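Local atomic coordinates of type III secretion system effector HopBA1 (PDB entry 5T09), a protein that acts as a type III secreted virulence factor that the Arabidopsis resistance protein RBA1 recognises, enhancing RBA1 self-association and so leading RBA1 to trigger plant cell death. Residues L80-V85 / E125-A130; F107-W112 / A118-V123. All blocks are in the same frame, centred on the assembly; numbering follows the deposited sequence.

Contact 1: L80-V85 / E125-A130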
ATOM      1  N   LEU A  80      -2.676   8.430   3.418  1.00 43.13           N
ATOM      2  CA  LEU A  80      -2.625   7.052   2.941  1.00 38.11           C
ATOM      3  C   LEU A  80      -3.142   7.030   1.509  1.00 41.06           C
ATOM      4  O   LEU A  80      -4.332   7.257   1.269  1.00 43.47           O
ATOM      5  CB  LEU A  80      -3.447   6.127   3.839  1.00 36.44           C
ATOM      6  CG  LEU A  80      -3.618   4.686   3.357  1.00 37.60           C
ATOM      7  CD1 LEU A  80      -2.283   3.960   3.300  1.00 37.87           C
ATOM      8  CD2 LEU A  80      -4.599   3.957   4.261  1.00 43.13           C
ATOM      9  N   ALA A  81      -2.251   6.755   0.563  1.00 38.54           N
ATOM     10  CA  ALA A  81      -2.571   6.757  -0.859  1.00 40.74           C
ATOM     11  C   ALA A  81      -2.618   5.314  -1.343  1.00 31.41           C
ATOM     12  O   ALA A  81      -1.644   4.568  -1.176  1.00 34.59           O
ATOM     13  CB  ALA A  81      -1.533   7.568  -1.632  1.00 41.58           C
ATOM     14  N   VAL A  82      -3.747   4.912  -1.932  1.00 35.76           N
ATOM     15  CA  VAL A  82      -4.027   3.499  -2.173  1.00 33.98           C
ATOM     16  C   VAL A  82      -4.327   3.253  -3.645  1.00 39.06           C
ATOM     17  O   VAL A  82      -4.972   4.072  -4.312  1.00 37.36           O
ATOM     18  CB  VAL A  82      -5.191   2.999  -1.293  1.00 37.06           C
ATOM     19  CG1 VAL A  82      -4.905   3.308   0.168  1.00 37.08           C
ATOM     20  CG2 VAL A  82      -6.522   3.610  -1.736  1.00 36.26           C
ATOM     21  N   GLU A  83      -3.869   2.098  -4.135  1.00 31.98           N
ATOM     22  CA  GLU A  83      -4.150   1.671  -5.503  1.00 31.30           C
ATOM     23  C   GLU A  83      -5.631   1.390  -5.719  1.00 30.44           C
ATOM     24  O   GLU A  83      -6.119   1.475  -6.850  1.00 38.52           O
ATOM     25  CB  GLU A  83      -3.341   0.413  -5.827  1.00 35.28           C
ATOM     26  CG  GLU A  83      -3.689  -0.231  -7.168  1.00 38.28           C
ATOM     27  CD  GLU A  83      -2.977  -1.551  -7.402  1.00 39.71           C
ATOM     28  OE1 GLU A  83      -2.403  -2.108  -6.444  1.00 34.12           O
ATOM     29  OE2 GLU A  83      -3.004  -2.039  -8.553  1.00 46.54           O
ATOM     30  N   PHE A  84      -6.360   1.052  -4.660  1.00 32.41           N
ATOM     31  CA  PHE A  84      -7.716   0.541  -4.822  1.00 34.08           C
ATOM     32  C   PHE A  84      -8.689   1.597  -5.327  1.00 38.72           C
ATOM     33  O   PHE A  84      -9.794   1.244  -5.751  1.00 40.52           O
ATOM     34  CB  PHE A  84      -8.196  -0.035  -3.493  1.00 38.42           C
ATOM     35  CG  PHE A  84      -7.193  -0.944  -2.841  1.00 39.34           C
ATOM     36  CD1 PHE A  84      -6.792  -2.110  -3.469  1.00 41.52           C
ATOM     37  CD2 PHE A  84      -6.644  -0.626  -1.610  1.00 38.30           C
ATOM     38  CE1 PHE A  84      -5.862  -2.945  -2.881  1.00 40.49           C
ATOM     39  CE2 PHE A  84      -5.719  -1.458  -1.013  1.00 40.73           C
ATOM     40  CZ  PHE A  84      -5.325  -2.621  -1.649  1.00 39.70           C
ATOM     41  N   VAL A  85      -8.303   2.870  -5.310  1.00 37.41           N
ATOM     42  CA  VAL A  85      -9.146   3.966  -5.767  1.00 36.99           C
ATOM     43  C   VAL A  85      -8.406   4.706  -6.866  1.00 35.16           C
ATOM     44  O   VAL A  85      -7.212   5.006  -6.727  1.00 39.03           O
ATOM     45  CB  VAL A  85      -9.505   4.929  -4.622  1.00 42.86           C
ATOM     46  CG1 VAL A  85     -10.408   6.048  -5.127  1.00 43.04           C
ATOM     47  CG2 VAL A  85     -10.170   4.177  -3.487  1.00 38.44           C
ATOM     48  N   GLU A 125     -12.651  -1.866   5.585  1.00 44.29           N
ATOM     49  CA  GLU A 125     -12.473  -1.538   6.997  1.00 46.56           C
ATOM     50  C   GLU A 125     -11.178  -0.768   7.222  1.00 46.10           C
ATOM     51  O   GLU A 125     -11.137   0.177   8.019  1.00 48.02           O
ATOM     52  CB  GLU A 125     -12.490  -2.810   7.850  1.00 47.56           C
ATOM     53  CG  GLU A 125     -12.464  -2.534   9.349  1.00 55.55           C
ATOM     54  CD  GLU A 125     -12.349  -3.796  10.189  1.00 64.97           C
ATOM     55  OE1 GLU A 125     -11.834  -4.815   9.680  1.00 59.66           O
ATOM     56  OE2 GLU A 125     -12.774  -3.766  11.365  1.00 72.41           O
ATOM     57  N   ALA A 126     -10.106  -1.154   6.525  1.00 43.83           N
ATOM     58  CA  ALA A 126      -8.822  -0.483   6.711  1.00 43.48           C
ATOM     59  C   ALA A 126      -8.879   0.964   6.237  1.00 43.42           C
ATOM     60  O   ALA A 126      -8.374   1.866   6.917  1.00 44.72           O
ATOM     61  CB  ALA A 126      -7.721  -1.245   5.976  1.00 41.27           C
ATOM     62  N   LEU A 127      -9.480   1.209   5.073  1.00 42.16           N
ATOM     63  CA  LEU A 127      -9.620   2.578   4.590  1.00 42.34           C
ATOM     64  C   LEU A 127     -10.455   3.409   5.555  1.00 45.10           C
ATOM     65  O   LEU A 127     -10.097   4.545   5.885  1.00 46.16           O
ATOM     66  CB  LEU A 127     -10.248   2.580   3.197  1.00 42.83           C
ATOM     67  CG  LEU A 127      -9.481   1.819   2.113  1.00 45.37           C
ATOM     68  CD1 LEU A 127     -10.211   1.928   0.785  1.00 42.96           C
ATOM     69  CD2 LEU A 127      -8.051   2.327   1.990  1.00 44.27           C
ATOM     70  N   CYS A 128     -11.576   2.855   6.018  1.00 48.46           N
ATOM     71  CA  CYS A 128     -12.410   3.569   6.978  1.00 50.85           C
ATOM     72  C   CYS A 128     -11.659   3.823   8.279  1.00 51.51           C
ATOM     73  O   CYS A 128     -11.708   4.931   8.823  1.00 60.07           O
ATOM     74  CB  CYS A 128     -13.693   2.782   7.238  1.00 53.85           C
ATOM     75  SG  CYS A 128     -14.854   2.798   5.852  1.00 55.40           S
ATOM     76  N   SER A 129     -10.948   2.812   8.789  1.00 51.07           N
ATOM     77  CA  SER A 129     -10.227   2.976  10.050  1.00 53.25           C
ATOM     78  C   SER A 129      -9.147   4.041   9.929  1.00 52.87           C
ATOM     79  O   SER A 129      -8.889   4.785  10.880  1.00 55.49           O
ATOM     80  CB  SER A 129      -9.616   1.644  10.487  1.00 59.83           C
ATOM     81  OG  SER A 129     -10.601   0.624  10.525  1.00 67.79           O
ATOM     82  N   ALA A 130      -8.500   4.127   8.766  1.00 51.59           N
ATOM     83  CA  ALA A 130      -7.536   5.198   8.539  1.00 58.45           C
ATOM     84  C   ALA A 130      -8.235   6.549   8.499  1.00 58.04           C
ATOM     85  O   ALA A 130      -7.794   7.510   9.141  1.00 58.69           O
ATOM     86  CB  ALA A 130      -6.771   4.949   7.238  1.00 53.42           C
TER

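Contact 2: F107-W112 / A118-V123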
ATOM      1  N   PHE A 107     -18.346   0.619  -3.464  1.00 50.73           N
ATOM      2  CA  PHE A 107     -17.618   1.472  -4.399  1.00 49.54           C
ATOM      3  C   PHE A 107     -16.407   0.757  -4.991  1.00 49.31           C
ATOM      4  O   PHE A 107     -16.061   0.987  -6.155  1.00 49.97           O
ATOM      5  CB  PHE A 107     -17.186   2.760  -3.693  1.00 50.75           C
ATOM      6  CG  PHE A 107     -16.326   3.659  -4.539  1.00 53.76           C
ATOM      7  CD1 PHE A 107     -16.896   4.612  -5.364  1.00 62.16           C
ATOM      8  CD2 PHE A 107     -14.948   3.553  -4.504  1.00 55.17           C
ATOM      9  CE1 PHE A 107     -16.107   5.440  -6.140  1.00 59.17           C
ATOM     10  CE2 PHE A 107     -14.158   4.378  -5.279  1.00 49.53           C
ATOM     11  CZ  PHE A 107     -14.739   5.320  -6.097  1.00 51.79           C
ATOM     12  N   LEU A 108     -15.749  -0.103  -4.215  1.00 45.49           N
ATOM     13  CA  LEU A 108     -14.554  -0.799  -4.678  1.00 42.36           C
ATOM     14  C   LEU A 108     -14.862  -2.091  -5.420  1.00 42.12           C
ATOM     15  O   LEU A 108     -13.979  -2.623  -6.101  1.00 43.35           O
ATOM     16  CB  LEU A 108     -13.637  -1.119  -3.490  1.00 43.80           C
ATOM     17  CG  LEU A 108     -13.037   0.071  -2.742  1.00 46.94           C
ATOM     18  CD1 LEU A 108     -12.332  -0.391  -1.470  1.00 45.18           C
ATOM     19  CD2 LEU A 108     -12.067   0.817  -3.635  1.00 41.23           C
ATOM     20  N   GLU A 109     -16.091  -2.595  -5.319  1.00 40.01           N
ATOM     21  CA  GLU A 109     -16.389  -3.942  -5.794  1.00 41.88           C
ATOM     22  C   GLU A 109     -16.181  -4.067  -7.299  1.00 44.67           C
ATOM     23  O   GLU A 109     -15.619  -5.061  -7.773  1.00 50.08           O
ATOM     24  CB  GLU A 109     -17.822  -4.315  -5.417  1.00 68.57           C
ATOM     25  CG  GLU A 109     -18.137  -5.791  -5.536  1.00 98.88           C
ATOM     26  CD  GLU A 109     -19.519  -6.127  -5.010  1.00129.16           C
ATOM     27  OE1 GLU A 109     -20.468  -5.371  -5.305  1.00143.91           O
ATOM     28  OE2 GLU A 109     -19.653  -7.141  -4.294  1.00134.17           O
ATOM     29  N   ALA A 110     -16.631  -3.069  -8.065  1.00 46.24           N
ATOM     30  CA  ALA A 110     -16.551  -3.150  -9.520  1.00 50.01           C
ATOM     31  C   ALA A 110     -15.138  -3.475  -9.990  1.00 50.76           C
ATOM     32  O   ALA A 110     -14.948  -4.304 -10.887  1.00 55.20           O
ATOM     33  CB  ALA A 110     -17.031  -1.839 -10.142  1.00 58.87           C
ATOM     34  N   SER A 111     -14.131  -2.836  -9.397  1.00 47.76           N
ATOM     35  CA  SER A 111     -12.754  -3.028  -9.830  1.00 44.31           C
ATOM     36  C   SER A 111     -11.973  -4.008  -8.966  1.00 44.34           C
ATOM     37  O   SER A 111     -10.986  -4.574  -9.446  1.00 50.65           O
ATOM     38  CB  SER A 111     -12.018  -1.682  -9.846  1.00 45.85           C
ATOM     39  OG  SER A 111     -12.526  -0.850 -10.874  1.00 56.97           O
ATOM     40  N   TRP A 112     -12.385  -4.233  -7.717  1.00 44.48           N
ATOM     41  CA  TRP A 112     -11.563  -4.976  -6.773  1.00 45.00           C
ATOM     42  C   TRP A 112     -12.268  -6.134  -6.086  1.00 47.36           C
ATOM     43  O   TRP A 112     -11.606  -6.887  -5.362  1.00 48.45           O
ATOM     44  CB  TRP A 112     -10.995  -4.016  -5.715  1.00 43.05           C
ATOM     45  CG  TRP A 112      -9.979  -3.138  -6.337  1.00 38.85           C
ATOM     46  CD1 TRP A 112     -10.159  -1.869  -6.798  1.00 38.30           C
ATOM     47  CD2 TRP A 112      -8.626  -3.486  -6.631  1.00 39.97           C
ATOM     48  NE1 TRP A 112      -8.993  -1.400  -7.351  1.00 43.20           N
ATOM     49  CE2 TRP A 112      -8.037  -2.377  -7.258  1.00 41.46           C
ATOM     50  CE3 TRP A 112      -7.854  -4.629  -6.415  1.00 46.15           C
ATOM     51  CZ2 TRP A 112      -6.707  -2.375  -7.671  1.00 44.27           C
ATOM     52  CZ3 TRP A 112      -6.537  -4.624  -6.821  1.00 38.83           C
ATOM     53  CH2 TRP A 112      -5.978  -3.510  -7.443  1.00 35.22           C
ATOM     54  N   ALA A 118     -14.391 -11.319   1.491  1.00 48.62           N
ATOM     55  CA  ALA A 118     -13.802 -11.065   2.802  1.00 47.31           C
ATOM     56  C   ALA A 118     -12.679 -10.045   2.707  1.00 39.68           C
ATOM     57  O   ALA A 118     -12.619  -9.086   3.486  1.00 43.70           O
ATOM     58  CB  ALA A 118     -13.283 -12.369   3.405  1.00 47.54           C
ATOM     59  N   TRP A 119     -11.771 -10.240   1.752  1.00 42.38           N
ATOM     60  CA  TRP A 119     -10.661  -9.314   1.583  1.00 42.03           C
ATOM     61  C   TRP A 119     -11.162  -7.910   1.263  1.00 37.05           C
ATOM     62  O   TRP A 119     -10.698  -6.925   1.847  1.00 44.04           O
ATOM     63  CB  TRP A 119      -9.730  -9.824   0.486  1.00 38.66           C
ATOM     64  CG  TRP A 119      -8.589  -8.901   0.194  1.00 38.10           C
ATOM     65  CD1 TRP A 119      -7.425  -8.785   0.894  1.00 36.68           C
ATOM     66  CD2 TRP A 119      -8.504  -7.972  -0.889  1.00 37.82           C
ATOM     67  NE1 TRP A 119      -6.619  -7.834   0.315  1.00 37.65           N
ATOM     68  CE2 TRP A 119      -7.258  -7.323  -0.784  1.00 36.68           C
ATOM     69  CE3 TRP A 119      -9.359  -7.628  -1.941  1.00 43.47           C
ATOM     70  CZ2 TRP A 119      -6.848  -6.349  -1.688  1.00 36.66           C
ATOM     71  CZ3 TRP A 119      -8.951  -6.658  -2.839  1.00 45.22           C
ATOM     72  CH2 TRP A 119      -7.707  -6.031  -2.706  1.00 42.08           C
ATOM     73  N   LEU A 120     -12.121  -7.796   0.339  1.00 43.09           N
ATOM     74  CA  LEU A 120     -12.667  -6.481   0.022  1.00 42.88           C
ATOM     75  C   LEU A 120     -13.295  -5.847   1.254  1.00 40.29           C
ATOM     76  O   LEU A 120     -13.199  -4.631   1.455  1.00 41.56           O
ATOM     77  CB  LEU A 120     -13.693  -6.580  -1.106  1.00 41.79           C
ATOM     78  CG  LEU A 120     -14.124  -5.226  -1.686  1.00 49.83           C
ATOM     79  CD1 LEU A 120     -12.977  -4.595  -2.468  1.00 57.74           C
ATOM     80  CD2 LEU A 120     -15.356  -5.350  -2.564  1.00 57.23           C
ATOM     81  N   ASP A 121     -13.945  -6.656   2.093  1.00 42.87           N
ATOM     82  CA  ASP A 121     -14.479  -6.141   3.350  1.00 47.28           C
ATOM     83  C   ASP A 121     -13.361  -5.616   4.244  1.00 42.03           C
ATOM     84  O   ASP A 121     -13.465  -4.524   4.814  1.00 48.85           O
ATOM     85  CB  ASP A 121     -15.272  -7.237   4.064  1.00 65.11           C
ATOM     86  CG  ASP A 121     -15.932  -6.745   5.335  1.00 81.68           C
ATOM     87  OD1 ASP A 121     -15.284  -6.796   6.402  1.00 97.96           O
ATOM     88  OD2 ASP A 121     -17.099  -6.308   5.267  1.00 82.94           O
ATOM     89  N   LYS A 122     -12.274  -6.385   4.377  1.00 44.54           N
ATOM     90  CA  LYS A 122     -11.167  -5.954   5.229  1.00 41.38           C
ATOM     91  C   LYS A 122     -10.466  -4.731   4.649  1.00 40.23           C
ATOM     92  O   LYS A 122     -10.045  -3.839   5.396  1.00 41.14           O
ATOM     93  CB  LYS A 122     -10.171  -7.098   5.427  1.00 43.97           C
ATOM     94  CG  LYS A 122     -10.707  -8.263   6.257  1.00 51.87           C
ATOM     95  CD  LYS A 122     -11.100  -7.806   7.654  1.00 59.18           C
ATOM     96  CE  LYS A 122     -11.303  -8.972   8.609  1.00 64.70           C
ATOM     97  NZ  LYS A 122     -11.618  -8.489   9.985  1.00 64.24           N
ATOM     98  N   VAL A 123     -10.321  -4.670   3.325  1.00 40.45           N
ATOM     99  CA  VAL A 123      -9.754  -3.476   2.704  1.00 37.59           C
ATOM    100  C   VAL A 123     -10.614  -2.262   3.032  1.00 39.67           C
ATOM    101  O   VAL A 123     -10.107  -1.202   3.409  1.00 39.30           O
ATOM    102  CB  VAL A 123      -9.614  -3.672   1.182  1.00 35.99           C
ATOM    103  CG1 VAL A 123      -9.200  -2.363   0.502  1.00 35.40           C
ATOM    104  CG2 VAL A 123      -8.599  -4.757   0.881  1.00 34.98           C
TER

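Contact 1: L80-V85 / E125-A130
L127 and A130 of helix 117-132 rest on L80 and V82 of strand 77-82, all four of them buried and the meeting entirely apolar. At the start of the helical segment E125 packs on T66 of helix 60-74, and its carbonyl closes a turn inside the helix. A126, like E125, packs on helix 60-74, touching I65 and T66. L127 does most of the work. Its CB leaves the helix aslant; chi1 of -59° puts CG anti to the carbonyl carbon, and from there the CD2 branch meets V82 CG1, 3.8 Å away, where the two side chains cross obliquely. The same methyl lies 4.4 Å from L80 CD2, a looser touch, while F93, L97 and L108 from helices 90-99 and 101-112 pack round the leucine. This is the helix-on-sheet packing of a beta-alpha-beta crossover: the axes of 125-130 and strand 80-82 run nearly antiparallel, at 155° and 10.6 Å apart, before strand 136-141 joins parallel beside 77-82. S129 bonds back to the preceding turn of its own helix. Its OG gives a 2.6 Å hydrogen bond to E125 O from above the carbonyl plane, and its N reaches the same oxygen from the opposite face at 2.8 Å. One turn after A126, A130 sets its CB 3.8 Å from L80 CD2; CG of L80, anti to its backbone N at 173°, carries that methyl out toward the helix, and V137 of strand 136-141 touches the alanine as well.

Contact 2: F107-W112 / A118-V123
A helical hairpin brings L120 up against L108, E109 and W112: helices 101-112 and 117-132 are joined by a short turn, and their local axes run at 132° to each other, 10.5 Å apart. L120 is the wedge. CG sits opposite the backbone N across the CA-CB bond (chi1 -169°), and the two methyls fork toward the facing helix. CD1 lies 3.7 Å from L108 CB and 3.8 Å from W112 CB, between residues one turn apart, while CD2 settles on the backbone of E109, 3.7 Å from its CA. The E109 side chain crosses L120 at about a right angle, lending its CB and CG to the edge of the contact; its extended chain is poorly ordered. Deeper along the helix, L108 CD1 reaches V123 CG1 more loosely, at 4.2 Å. At the turn end the two tryptophans come together, W119 CH2 approaching W112 CE3 obliquely at 4.0 Å. The W112 carbonyl oxygen meets the edge of the W119 ring in its plane, 3.7 Å from CZ3. V123, one turn further on, lays CG2 over the centre of a W119 face, 3.3 Å above the plane, covering that face of the indole from within its own helix. P62 of helix 60-74 also touches W119, and H56 meets W112 edge-to-face. The hairpin is therefore closed by hydrophobic surface, with the W112 carbonyl as its one polar touch; set against ring C-H groups, that oxygen may gain a weak electrostatic attraction, but the helices are held together chiefly by their interlocking aliphatic and indole groups.

In the fold
Contact 2 is nested in the chain loop that contact 1 closes, and both draw on helix 117-132: residues 118-123 pair with the preceding helix, residues 125-130 with the sheet. Their centres lie 11 Å apart, and the corner after strand 77-82 bridges them. There F84 CE1 packs 3.6 Å from W119 CH2, with the ring planes at about 80°, while W112 meets the F84 ring edge-to-face. W112 also lies beside the E83 carboxylate, its CH2 3.5 Å from E83 OE2; that glutamate is in turn salt-bridged to R162 and hydrogen-bonded to the backbone N of G190. The potassium site, at D200, P202 and M205, uses no residue of either contact.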